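Local coordinates for protein putative phosphosugar isomerase (PDB 3G68) that probably acts as a double-SIS phosphosugar isomerase, related to the isomerase part of glutamine-fructose-6-phosphate transaminase, and is expected to bind phosphorylated sugars, at residues 39-43 and 97-101; 48-52 and 150-155; 110-116 and 127-133; 232-236 and 329-335; 243-247 and 268-274. One frame throughout, in Å; residues are numbered along the deposited sequence.

Interaction 1 (39-43 and 97-101); sequences ITGSG and STYNA
Thr-98 meets the chain at Thr-40 and Gly-41 in the buried half of this contact. Its OG1 lies 3.5 Å from Gly-41 CA, while its CG2 is 3.8 Å from Thr-40 O. With chi1 at -52° the hydroxyl stands beside its own backbone N and the methyl anti to it, so each branch meets a different residue of the loop. Gly-41, whose CA lies against that OG1, has a fully extended backbone (phi -179°, psi 175°), easily reached by glycine but strained for residues with a CB. Deeper still, Thr-40 CG2 faces Ala-101 CB at 4.3 Å, a methyl-to-methyl approach made by two short side chains. The other half is looser and wetter. Ser-42 and Ser-97, both partly exposed, are joined through their hydroxyls, OG to OG 2.8 Å, and either could be the donor. Beside this bond a water bridges Ser-42 N and Thr-98 OG1, both of which donate to it, at 2.9 Å each. SIS domains commonly use Ser/Thr-rich loops of this kind to hold a sugar phosphate, and the same probably applies here; a citrate, probably from the crystallisation liquor, lies about 4 Å from the side chain of Ser-42 and is consistent with an anion pocket. Thr-40 lies on strand 36-40, its OG1 bonded to Met-67 O and its backbone to Val-87 and Val-89, so helix 96-107 packs here against a strand held between 63-67 and 84-90.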
# COMPACT_ATOMS: atom_id res chain seq x y z
N ILE B 39 44.57 38.34 12.04
CA ILE B 39 44.82 37.17 11.22
C ILE B 39 45.98 37.52 10.31
O ILE B 39 45.91 38.54 9.64
CB ILE B 39 43.62 36.80 10.34
CG1 ILE B 39 42.36 36.58 11.16
CG2 ILE B 39 43.97 35.58 9.51
CD1 ILE B 39 41.07 36.61 10.31
N THR B 40 47.04 36.71 10.30
CA THR B 40 48.20 37.01 9.46
C THR B 40 48.77 35.77 8.79
O THR B 40 48.77 34.67 9.37
CB THR B 40 49.33 37.77 10.25
OG1 THR B 40 50.34 38.22 9.33
CG2 THR B 40 50.00 36.90 11.30
N GLY B 41 49.24 35.96 7.56
CA GLY B 41 49.89 34.93 6.75
C GLY B 41 50.32 35.49 5.39
O GLY B 41 49.99 36.64 5.07
N SER B 42 51.01 34.69 4.59
CA SER B 42 51.48 35.10 3.27
C SER B 42 50.63 34.49 2.16
O SER B 42 49.97 33.48 2.36
CB SER B 42 52.93 34.66 3.07
OG SER B 42 53.73 35.08 4.14
N GLY B 43 50.68 35.09 0.98
CA GLY B 43 49.96 34.58 -0.20
C GLY B 43 48.54 34.09 0.05
O GLY B 43 47.73 34.82 0.59
N SER B 97 58.06 34.40 7.49
CA SER B 97 57.33 35.66 7.55
C SER B 97 56.25 35.57 8.64
O SER B 97 56.23 36.36 9.60
CB SER B 97 56.76 35.97 6.14
OG SER B 97 56.22 34.79 5.48
N THR B 98 55.40 34.55 8.53
CA THR B 98 54.31 34.30 9.46
C THR B 98 54.83 33.92 10.85
O THR B 98 54.39 34.49 11.84
CB THR B 98 53.41 33.19 8.93
OG1 THR B 98 53.04 33.55 7.60
CG2 THR B 98 52.15 33.02 9.82
N TYR B 99 55.78 32.99 10.91
CA TYR B 99 56.39 32.61 12.20
C TYR B 99 56.95 33.82 12.96
O TYR B 99 56.71 33.96 14.17
CB TYR B 99 57.52 31.60 11.97
N ASN B 100 57.65 34.70 12.24
CA ASN B 100 58.26 35.89 12.85
C ASN B 100 57.26 36.89 13.39
O ASN B 100 57.51 37.50 14.43
CB ASN B 100 59.22 36.59 11.87
CG ASN B 100 60.49 35.78 11.61
OD1 ASN B 100 60.79 34.84 12.33
ND2 ASN B 100 61.23 36.17 10.60
N ALA B 101 56.15 37.08 12.67
CA ALA B 101 55.08 37.98 13.10
C ALA B 101 54.43 37.49 14.38
O ALA B 101 54.14 38.29 15.27
CB ALA B 101 54.04 38.11 12.04
O HOH W 1 51.58 32.03 5.66

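Interaction 2 (48-52 and 150-155); sequences SGVQV and TKLNLM
Gln-51 carries the flat group of this contact, yet it meets Lys-151 through its aliphatic part: CG lies 3.7 Å from Lys-151 CD, while the carboxamide is engaged elsewhere, OE1 accepting from Asp-222 N and NE2 donating to Asp-218 O. The lysine behaves likewise, its methylenes packing here. A bend at chi3 (-71°) turns its end toward Asp-222, with which NZ forms a salt bridge, and Thr-311 OG1. Helices 43-59 and 145-165 pack within the SIS domain, the short segments crossing at -50° with axes 9.4 Å apart. That angle and the four-residue spacing of Ser-48 and Val-52, and of Lys-151 and Met-155, fit ridges-into-grooves packing. Val-52 is the main wedge. Its CG1 touches Met-155 CG (the residue is selenomethionine) at 3.7 Å and Leu-154 CB at 3.9 Å, and its CG2 reaches Lys-151 CB at 3.7 Å; a branched side chain can serve both sides at once. Ser-48, small enough for the closest backbone approach, has its OG 3.4 Å from Thr-150 CG2 and 3.8 Å from Leu-154 CD1. That buried hydroxyl is satisfied by Ser-45 O, one turn back in its own helix.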
# COMPACT_ATOMS: atom_id res chain seq x y z
N SER B 48 42.98 34.09 2.65
CA SER B 48 41.94 33.48 3.50
C SER B 48 41.49 34.52 4.53
O SER B 48 40.29 34.69 4.75
CB SER B 48 42.39 32.16 4.13
OG SER B 48 43.36 32.37 5.16
N GLY B 49 42.44 35.25 5.12
CA GLY B 49 42.14 36.34 6.05
C GLY B 49 41.40 37.51 5.40
O GLY B 49 40.41 38.03 5.94
N VAL B 50 41.85 37.92 4.22
CA VAL B 50 41.17 38.98 3.50
C VAL B 50 39.71 38.61 3.26
O VAL B 50 38.80 39.42 3.44
CB VAL B 50 41.84 39.26 2.13
CG1 VAL B 50 41.07 40.31 1.35
CG2 VAL B 50 43.29 39.67 2.28
N GLN B 51 39.48 37.37 2.84
CA GLN B 51 38.15 36.94 2.49
C GLN B 51 37.19 36.83 3.66
O GLN B 51 36.05 37.27 3.53
CB GLN B 51 38.18 35.59 1.74
CG GLN B 51 36.80 35.07 1.32
CD GLN B 51 36.06 36.04 0.44
OE1 GLN B 51 36.65 36.67 -0.48
NE2 GLN B 51 34.77 36.17 0.69
N VAL B 52 37.66 36.25 4.77
CA VAL B 52 36.79 35.97 5.93
C VAL B 52 36.72 37.12 6.95
O VAL B 52 35.74 37.22 7.69
CB VAL B 52 37.24 34.66 6.60
CG1 VAL B 52 36.37 34.31 7.79
CG2 VAL B 52 37.19 33.54 5.54
N THR B 150 40.74 26.46 5.14
CA THR B 150 41.30 27.49 6.05
C THR B 150 40.24 28.60 6.26
O THR B 150 39.99 29.05 7.40
CB THR B 150 42.66 28.04 5.52
OG1 THR B 150 43.62 26.96 5.50
CG2 THR B 150 43.19 29.20 6.38
N LYS B 151 39.59 29.04 5.18
CA LYS B 151 38.48 29.98 5.30
C LYS B 151 37.38 29.40 6.23
O LYS B 151 36.89 30.10 7.10
CB LYS B 151 37.87 30.31 3.96
CG LYS B 151 38.79 31.10 3.03
CD LYS B 151 38.00 31.56 1.80
CE LYS B 151 37.64 30.40 0.83
NZ LYS B 151 37.02 30.90 -0.42
N LEU B 152 37.02 28.14 6.03
CA LEU B 152 36.01 27.49 6.88
C LEU B 152 36.46 27.50 8.33
O LEU B 152 35.69 27.85 9.22
CB LEU B 152 35.77 26.04 6.45
CG LEU B 152 34.76 25.21 7.24
CD1 LEU B 152 33.38 25.87 7.34
CD2 LEU B 152 34.62 23.85 6.55
N ASN B 153 37.71 27.13 8.57
CA ASN B 153 38.29 27.06 9.93
C ASN B 153 38.21 28.41 10.66
O ASN B 153 37.88 28.47 11.86
CB ASN B 153 39.75 26.56 9.88
CG ASN B 153 40.02 25.44 10.87
OD1 ASN B 153 39.23 24.49 10.97
ND2 ASN B 153 41.12 25.54 11.60
N LEU B 154 38.51 29.48 9.93
CA LEU B 154 38.37 30.86 10.42
C LEU B 154 36.91 31.22 10.74
O LEU B 154 36.64 31.90 11.73
CB LEU B 154 38.93 31.85 9.42
CG LEU B 154 40.46 31.91 9.31
CD1 LEU B 154 40.87 32.59 8.01
CD2 LEU B 154 41.02 32.64 10.53
N MSE B 155 35.97 30.81 9.89
CA MSE B 155 34.58 31.06 10.15
C MSE B 155 34.12 30.31 11.40
O MSE B 155 33.37 30.85 12.18
CB MSE B 155 33.71 30.69 8.95
CG MSE B 155 33.89 31.62 7.77
SE MSE B 155 32.70 31.07 6.35
CE MSE B 155 32.77 32.64 5.21

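Interaction 3 (110-116 and 127-133); sequences CKIASMA and SDYILTV
Ile-112 O is gripped by two successive amides, Asp-128 N at 2.8 Å and Tyr-129 N at 3.1 Å. The tyrosine donor lies in the carbonyl plane, whereas that of Asp-128 is tilted 34° from it. Asp-128 also returns a bond: its OD2 accepts from Ile-112 N at 3.0 Å on the anti side, standing in for a backbone carbonyl where the regular pairing has not yet begun. A short acidic side chain suits this turn into the strand. Beyond it the ladder is parallel, Ser-114 N to Tyr-129 O at 3.0 Å and Leu-131 N to Ser-114 O at 2.9 Å; past the short strand, Val-133 N still bonds to Ala-116 O. This is the edge of the SIS-domain sheet, in which strand 129-130 is the last of five parallel strands and 111-116 also pairs with 84-90. On one face, Leu-131 CD1 touches both Ala-113 CB and the CE of Met-115, a selenomethionine, 3.8 Å from the latter. Met-115, extended beyond CG, also sets its CB against Val-133 CG2, and both residues lean on Asn-153 of helix 145-165. The Tyr-129 ring turns its edge to Lys-111 CB and Ala-113 CB. On the other face, Ser-114 OG lies beside Ile-130 CA, 3.6 Å away, and bonds to Asp-124 OD1.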
# COMPACT_ATOMS: atom_id res chain seq x y z
N CYS B 110 50.50 39.06 23.49
CA CYS B 110 49.35 38.52 22.73
C CYS B 110 49.23 37.00 22.90
O CYS B 110 50.22 36.29 23.13
CB CYS B 110 49.47 38.81 21.23
SG CYS B 110 49.46 40.55 20.75
N LYS B 111 48.01 36.52 22.72
CA LYS B 111 47.73 35.08 22.68
C LYS B 111 47.98 34.64 21.23
O LYS B 111 47.71 35.40 20.30
CB LYS B 111 46.29 34.82 23.12
CG LYS B 111 46.10 35.13 24.60
CD LYS B 111 44.67 35.11 25.01
CE LYS B 111 44.54 35.25 26.52
NZ LYS B 111 43.12 35.08 26.96
N ILE B 112 48.54 33.44 21.05
CA ILE B 112 48.91 32.96 19.72
C ILE B 112 48.15 31.70 19.34
O ILE B 112 48.05 30.73 20.13
CB ILE B 112 50.42 32.64 19.66
CG1 ILE B 112 51.28 33.83 20.13
CG2 ILE B 112 50.83 32.22 18.24
CD1 ILE B 112 51.08 35.15 19.35
N ALA B 113 47.60 31.71 18.13
CA ALA B 113 46.91 30.55 17.57
C ALA B 113 47.54 30.25 16.22
O ALA B 113 47.98 31.19 15.52
CB ALA B 113 45.42 30.82 17.45
N SER B 114 47.59 28.97 15.86
CA SER B 114 48.12 28.53 14.57
C SER B 114 47.04 27.81 13.74
O SER B 114 46.15 27.16 14.28
CB SER B 114 49.35 27.63 14.74
OG SER B 114 49.09 26.50 15.58
N MSE B 115 47.12 27.97 12.41
CA MSE B 115 46.27 27.25 11.48
C MSE B 115 47.13 26.74 10.34
O MSE B 115 47.31 27.40 9.31
CB MSE B 115 45.12 28.12 10.98
CG MSE B 115 44.14 28.50 12.06
SE MSE B 115 42.43 29.09 11.28
CE MSE B 115 41.33 29.29 13.00
N ALA B 116 47.73 25.59 10.59
CA ALA B 116 48.53 24.89 9.60
C ALA B 116 47.74 23.70 9.08
O ALA B 116 46.82 23.20 9.76
CB ALA B 116 49.85 24.44 10.23
N SER B 127 52.63 28.46 19.56
CA SER B 127 51.19 28.66 19.63
C SER B 127 50.58 28.15 20.93
O SER B 127 50.92 27.07 21.41
CB SER B 127 50.53 27.95 18.44
OG SER B 127 51.10 28.41 17.23
N ASP B 128 49.66 28.94 21.48
CA ASP B 128 48.91 28.59 22.66
C ASP B 128 47.77 27.66 22.21
O ASP B 128 47.40 26.75 22.95
CB ASP B 128 48.38 29.85 23.34
CG ASP B 128 49.51 30.78 23.82
OD1 ASP B 128 50.36 30.30 24.60
OD2 ASP B 128 49.57 31.96 23.40
N TYR B 129 47.24 27.88 20.99
CA TYR B 129 46.11 27.11 20.44
C TYR B 129 46.41 26.57 19.05
O TYR B 129 46.54 27.36 18.11
CB TYR B 129 44.86 27.99 20.37
CG TYR B 129 44.70 28.75 21.64
CD1 TYR B 129 44.28 28.10 22.80
CD2 TYR B 129 45.02 30.10 21.70
CE1 TYR B 129 44.17 28.78 24.00
CE2 TYR B 129 44.90 30.80 22.89
CZ TYR B 129 44.48 30.13 24.04
OH TYR B 129 44.37 30.82 25.21
N ILE B 130 46.53 25.25 18.93
CA ILE B 130 46.88 24.61 17.66
C ILE B 130 45.56 24.27 17.00
O ILE B 130 44.96 23.24 17.31
CB ILE B 130 47.76 23.38 17.89
CG1 ILE B 130 49.09 23.80 18.53
CG2 ILE B 130 48.03 22.64 16.59
CD1 ILE B 130 49.97 22.63 18.95
N LEU B 131 45.10 25.17 16.13
CA LEU B 131 43.80 25.06 15.45
C LEU B 131 44.00 24.54 14.02
O LEU B 131 43.66 25.21 13.04
CB LEU B 131 43.12 26.43 15.46
CG LEU B 131 42.95 27.14 16.79
CD1 LEU B 131 42.31 28.50 16.56
CD2 LEU B 131 42.09 26.29 17.76
N THR B 132 44.60 23.35 13.96
CA THR B 132 44.96 22.66 12.73
C THR B 132 43.81 22.59 11.73
O THR B 132 42.68 22.28 12.10
CB THR B 132 45.41 21.22 13.05
OG1 THR B 132 46.35 21.27 14.15
CG2 THR B 132 46.05 20.56 11.83
N VAL B 133 44.10 22.94 10.48
CA VAL B 133 43.14 22.83 9.40
C VAL B 133 43.29 21.38 8.95
O VAL B 133 44.26 21.03 8.30
CB VAL B 133 43.44 23.82 8.25
CG1 VAL B 133 42.42 23.61 7.11
CG2 VAL B 133 43.41 25.24 8.75

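Interaction 4 (232-236 and 329-335); sequences ETMRI and RGVDPSV
The selenomethionine Met-234 sets its methyl over the centre of one face of the Arg-329 guanidinium, with CE 3.5 Å from CZ, while Met-234 O accepts from Arg-329 NH2 in the plane of the group at 2.9 Å. One residue thus meets the arginine both over a face and at an edge. The setting is the C-terminal end of helix 220-234, which Arg-235 leaves with positive phi and where the last carbonyls lack partners further along the helix. Two arginines supply donors for them. Arg-329 reaches Thr-233 O through a water on its NE, and its NH1 bonds to Val-206 O and Ser-208 O; a bend at chi3 (55°) turns the head across Met-234. Arg-235, extended from CG to NE, folds back along its own helix, where NE binds Glu-232 O at 2.9 Å with a nearly straight bond (171°). Its NH2 crosses to Val-335 O at 2.9 Å, and Val-331 CG1 covers a face of the same guanidinium, 3.4 Å from NH1. Such charges beside a helix C terminus would suit its dipole. The loop itself has a type I turn from Asp-332 to Val-335, in which Asp-332 OD1 accepts from Ser-334 N as an Asx turn. Pro-333, the second residue of that turn, sets its CB 3.6 Å from Thr-233 CG2.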
# COMPACT_ATOMS: atom_id res chain seq x y z
N GLU B 232 50.26 31.69 -11.06
CA GLU B 232 51.19 30.58 -10.76
C GLU B 232 51.13 29.44 -11.76
O GLU B 232 52.12 28.76 -11.99
CB GLU B 232 50.91 30.05 -9.36
CG GLU B 232 51.25 31.03 -8.24
CD GLU B 232 50.82 30.55 -6.84
OE1 GLU B 232 49.95 29.65 -6.71
OE2 GLU B 232 51.35 31.11 -5.86
N THR B 233 49.97 29.24 -12.39
CA THR B 233 49.76 28.08 -13.28
C THR B 233 49.77 28.43 -14.77
O THR B 233 50.30 27.67 -15.59
CB THR B 233 48.45 27.36 -12.89
OG1 THR B 233 47.32 28.26 -12.98
CG2 THR B 233 48.56 26.82 -11.47
N MSE B 234 49.17 29.56 -15.12
CA MSE B 234 49.15 30.03 -16.51
C MSE B 234 50.45 30.75 -16.85
O MSE B 234 50.81 30.91 -18.03
CB MSE B 234 47.97 30.96 -16.75
CG MSE B 234 46.62 30.36 -16.46
SE MSE B 234 46.08 29.10 -17.83
CE MSE B 234 45.72 30.39 -19.25
N ARG B 235 51.15 31.23 -15.82
CA ARG B 235 52.47 31.88 -15.95
C ARG B 235 52.53 33.06 -16.92
O ARG B 235 53.41 33.15 -17.80
CB ARG B 235 53.50 30.81 -16.25
CG ARG B 235 53.52 29.91 -15.06
CD ARG B 235 54.33 28.76 -15.18
NE ARG B 235 54.06 27.94 -14.02
CZ ARG B 235 54.58 26.74 -13.80
NH1 ARG B 235 55.44 26.20 -14.66
NH2 ARG B 235 54.23 26.09 -12.70
N ILE B 236 51.58 33.94 -16.71
CA ILE B 236 51.41 35.17 -17.47
C ILE B 236 50.97 36.22 -16.46
O ILE B 236 50.64 35.87 -15.32
CB ILE B 236 50.31 35.01 -18.59
CG1 ILE B 236 48.96 34.62 -17.99
CG2 ILE B 236 50.79 34.02 -19.68
CD1 ILE B 236 47.84 34.45 -19.02
N ARG B 329 49.23 24.02 -22.27
CA ARG B 329 50.22 25.08 -22.47
C ARG B 329 51.59 24.69 -21.92
O ARG B 329 52.38 25.54 -21.50
CB ARG B 329 49.74 26.39 -21.76
CG ARG B 329 48.44 26.96 -22.27
CD ARG B 329 47.77 27.86 -21.21
NE ARG B 329 48.61 28.96 -20.68
CZ ARG B 329 48.66 30.19 -21.17
NH1 ARG B 329 47.94 30.56 -22.20
NH2 ARG B 329 49.44 31.10 -20.58
N GLY B 330 51.88 23.39 -21.91
CA GLY B 330 53.18 22.87 -21.49
C GLY B 330 53.56 22.93 -20.02
O GLY B 330 54.75 22.92 -19.70
N VAL B 331 52.57 22.99 -19.13
CA VAL B 331 52.83 23.11 -17.71
C VAL B 331 52.04 22.08 -16.94
O VAL B 331 50.88 21.78 -17.26
CB VAL B 331 52.41 24.49 -17.20
CG1 VAL B 331 52.56 24.61 -15.67
CG2 VAL B 331 53.22 25.59 -17.92
N ASP B 332 52.70 21.52 -15.93
CA ASP B 332 52.08 20.69 -14.95
C ASP B 332 51.81 21.73 -13.89
O ASP B 332 52.76 22.20 -13.23
CB ASP B 332 53.02 19.59 -14.44
CG ASP B 332 52.43 18.81 -13.28
OD1 ASP B 332 51.42 19.27 -12.70
OD2 ASP B 332 52.99 17.75 -12.93
N PRO B 333 50.54 22.11 -13.70
CA PRO B 333 50.27 23.22 -12.78
C PRO B 333 50.54 22.96 -11.30
O PRO B 333 50.49 23.90 -10.52
CB PRO B 333 48.81 23.54 -13.05
CG PRO B 333 48.23 22.28 -13.50
CD PRO B 333 49.28 21.54 -14.24
N SER B 334 50.79 21.71 -10.93
CA SER B 334 51.08 21.37 -9.55
C SER B 334 52.57 21.46 -9.23
O SER B 334 52.92 21.33 -8.07
CB SER B 334 50.57 19.97 -9.21
OG SER B 334 49.19 20.02 -8.95
N VAL B 335 53.43 21.67 -10.24
CA VAL B 335 54.89 21.79 -10.05
C VAL B 335 55.42 23.21 -10.35
O VAL B 335 55.32 23.66 -11.49
CB VAL B 335 55.64 20.79 -10.95
CG1 VAL B 335 57.19 20.93 -10.75
CG2 VAL B 335 55.16 19.35 -10.68
O HOH W 2 50.38 27.51 -18.51
O HOH W 3 52.41 25.98 -9.92
O HOH W 4 56.16 23.11 -14.03

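Interaction 5 (243-247 and 268-274); sequences FEEFI and EPRVTKM
The Phe-243 ring forms the apolar centre, packed on both faces. Glu-268 CG stands over the middle of one face, a CH-pi contact 3.6 Å from the ring centroid, and the methyl CE of Met-274 (selenomethionine) lies over the opposite face, shifted toward the rim, 3.9 Å from that centroid. With Phe-243 CG anti to the backbone N (chi1 -167°), the ring reaches out from the first turn of its helix into this slot. Met-274, bent at chi2 and chi3, curls its end back so that CE also touches Ile-247 CG1 at 3.7 Å, while SE makes an oblique Met-aromatic contact with Phe-246. The flexible, unbranched side chain of methionine suits a place with several neighbours. Val-271 CG2 approaches CE2 of Phe-243 obliquely, 3.9 Å away. The contact joins helix 243-250, which follows strand 238-242, to the start of helix 271-279, both packing on the second parallel sheet of this double-SIS protein: the two phenylalanines rest on Ile-214, and Met-274 and Val-271 on Ile-262. Outward, the Glu-268 carboxylate lies stacked nearly parallel to the ring, 10° apart, and Arg-270 lays a face of its guanidinium against Phe-243 CE1. Arg-270 then joins two acids in a salt-bridge network. NH2 and NH1 both hold a single oxygen, Glu-244 OE1, at 2.9 Å and 3.1 Å. NE gives a bond of 3.1 Å to Glu-268 OE2, from above the carboxylate plane, and the same oxygen takes Arg-270 N on its anti lone pair, a capping bond for the turn into the helix.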
# COMPACT_ATOMS: atom_id res chain seq x y z
N PHE B 243 35.59 45.92 -8.09
CA PHE B 243 34.90 46.65 -9.17
C PHE B 243 35.19 48.15 -9.22
O PHE B 243 35.59 48.69 -10.26
CB PHE B 243 33.38 46.43 -9.02
CG PHE B 243 32.58 46.85 -10.20
CD1 PHE B 243 32.12 48.15 -10.31
CD2 PHE B 243 32.27 45.96 -11.21
CE1 PHE B 243 31.38 48.56 -11.42
CE2 PHE B 243 31.51 46.36 -12.31
CZ PHE B 243 31.07 47.67 -12.41
N GLU B 244 34.98 48.82 -8.10
CA GLU B 244 35.26 50.25 -8.00
C GLU B 244 36.72 50.62 -8.29
O GLU B 244 36.95 51.58 -9.01
CB GLU B 244 34.83 50.85 -6.67
CG GLU B 244 33.50 51.56 -6.72
CD GLU B 244 33.54 52.81 -7.53
OE1 GLU B 244 32.51 53.11 -8.15
OE2 GLU B 244 34.58 53.50 -7.59
N GLU B 245 37.66 49.86 -7.72
CA GLU B 245 39.08 50.16 -7.93
C GLU B 245 39.48 49.99 -9.39
O GLU B 245 40.31 50.75 -9.90
CB GLU B 245 40.02 49.39 -7.00
CG GLU B 245 40.07 47.89 -7.20
CD GLU B 245 41.35 47.23 -6.72
OE1 GLU B 245 42.46 47.71 -7.08
OE2 GLU B 245 41.24 46.18 -6.05
N PHE B 246 38.86 49.03 -10.09
CA PHE B 246 39.15 48.85 -11.51
C PHE B 246 38.78 50.14 -12.28
O PHE B 246 39.47 50.55 -13.20
CB PHE B 246 38.38 47.66 -12.07
CG PHE B 246 38.65 47.41 -13.52
CD1 PHE B 246 37.89 48.04 -14.50
CD2 PHE B 246 39.66 46.52 -13.90
CE1 PHE B 246 38.12 47.78 -15.83
CE2 PHE B 246 39.92 46.26 -15.24
CZ PHE B 246 39.15 46.88 -16.21
N ILE B 247 37.70 50.77 -11.88
CA ILE B 247 37.26 52.02 -12.51
C ILE B 247 38.30 53.12 -12.32
O ILE B 247 38.47 53.96 -13.19
CB ILE B 247 35.86 52.49 -11.97
CG1 ILE B 247 34.81 51.42 -12.27
CG2 ILE B 247 35.42 53.80 -12.61
CD1 ILE B 247 33.46 51.68 -11.60
N GLU B 268 25.94 44.59 -7.99
CA GLU B 268 26.47 45.75 -8.70
C GLU B 268 25.67 46.06 -9.97
O GLU B 268 25.87 45.41 -10.99
CB GLU B 268 27.95 45.51 -9.04
CG GLU B 268 28.60 46.64 -9.84
CD GLU B 268 28.43 47.99 -9.16
OE1 GLU B 268 29.09 48.23 -8.13
OE2 GLU B 268 27.63 48.81 -9.67
N PRO B 269 24.80 47.09 -9.92
CA PRO B 269 23.98 47.35 -11.10
C PRO B 269 24.75 47.80 -12.35
O PRO B 269 24.23 47.63 -13.45
CB PRO B 269 22.99 48.41 -10.62
CG PRO B 269 23.65 49.06 -9.49
CD PRO B 269 24.46 48.00 -8.82
N ARG B 270 25.97 48.32 -12.19
CA ARG B 270 26.79 48.73 -13.33
C ARG B 270 27.51 47.58 -14.09
O ARG B 270 28.16 47.85 -15.09
CB ARG B 270 27.79 49.79 -12.88
CG ARG B 270 27.13 51.11 -12.42
CD ARG B 270 28.20 52.09 -11.88
NE ARG B 270 28.78 51.55 -10.64
CZ ARG B 270 29.86 52.01 -10.02
NH1 ARG B 270 30.54 53.05 -10.48
NH2 ARG B 270 30.26 51.40 -8.90
N VAL B 271 27.36 46.32 -13.66
CA VAL B 271 28.07 45.21 -14.32
C VAL B 271 27.74 45.07 -15.80
O VAL B 271 28.64 44.83 -16.60
CB VAL B 271 27.86 43.83 -13.61
CG1 VAL B 271 28.44 42.71 -14.43
CG2 VAL B 271 28.51 43.84 -12.26
N THR B 272 26.48 45.24 -16.17
CA THR B 272 26.10 45.14 -17.59
C THR B 272 26.83 46.17 -18.42
O THR B 272 27.35 45.84 -19.49
CB THR B 272 24.60 45.31 -17.81
OG1 THR B 272 23.92 44.32 -17.04
CG2 THR B 272 24.24 45.16 -19.29
N LYS B 273 26.85 47.42 -17.94
CA LYS B 273 27.58 48.50 -18.63
C LYS B 273 29.09 48.23 -18.68
O LYS B 273 29.73 48.51 -19.68
CB LYS B 273 27.30 49.89 -18.00
CG LYS B 273 25.84 50.36 -18.15
CD LYS B 273 25.56 51.70 -17.45
N MSE B 274 29.65 47.70 -17.59
CA MSE B 274 31.08 47.35 -17.56
C MSE B 274 31.37 46.33 -18.68
O MSE B 274 32.29 46.53 -19.48
CB MSE B 274 31.47 46.76 -16.19
CG MSE B 274 32.94 46.29 -16.08
SE MSE B 274 34.17 47.77 -16.17
CE MSE B 274 34.25 48.32 -14.21

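In the fold
From the N terminus, the first loop opens at 39-43 and is closed by interaction 1 at 97-101, bringing the end of the first strand to helix 96-107. Interaction 2 opens inside that loop, at 48-52, and closes beyond it, at 150-155, so the two cross, and they touch through Ile-39 with Gly-49 and Leu-154. Interaction 3 lies wholly within the span of interaction 2, adding the edge strand of the same sheet; Asn-153 and Thr-150 meet it. All three belong to the first SIS domain. Later, interaction 4 ties helix 220-234 to the C-terminal loop. Interaction 5, within that span, joins helices 243-250 and 271-279 beside the second parallel sheet, about 30 Å from interaction 4 centre to centre.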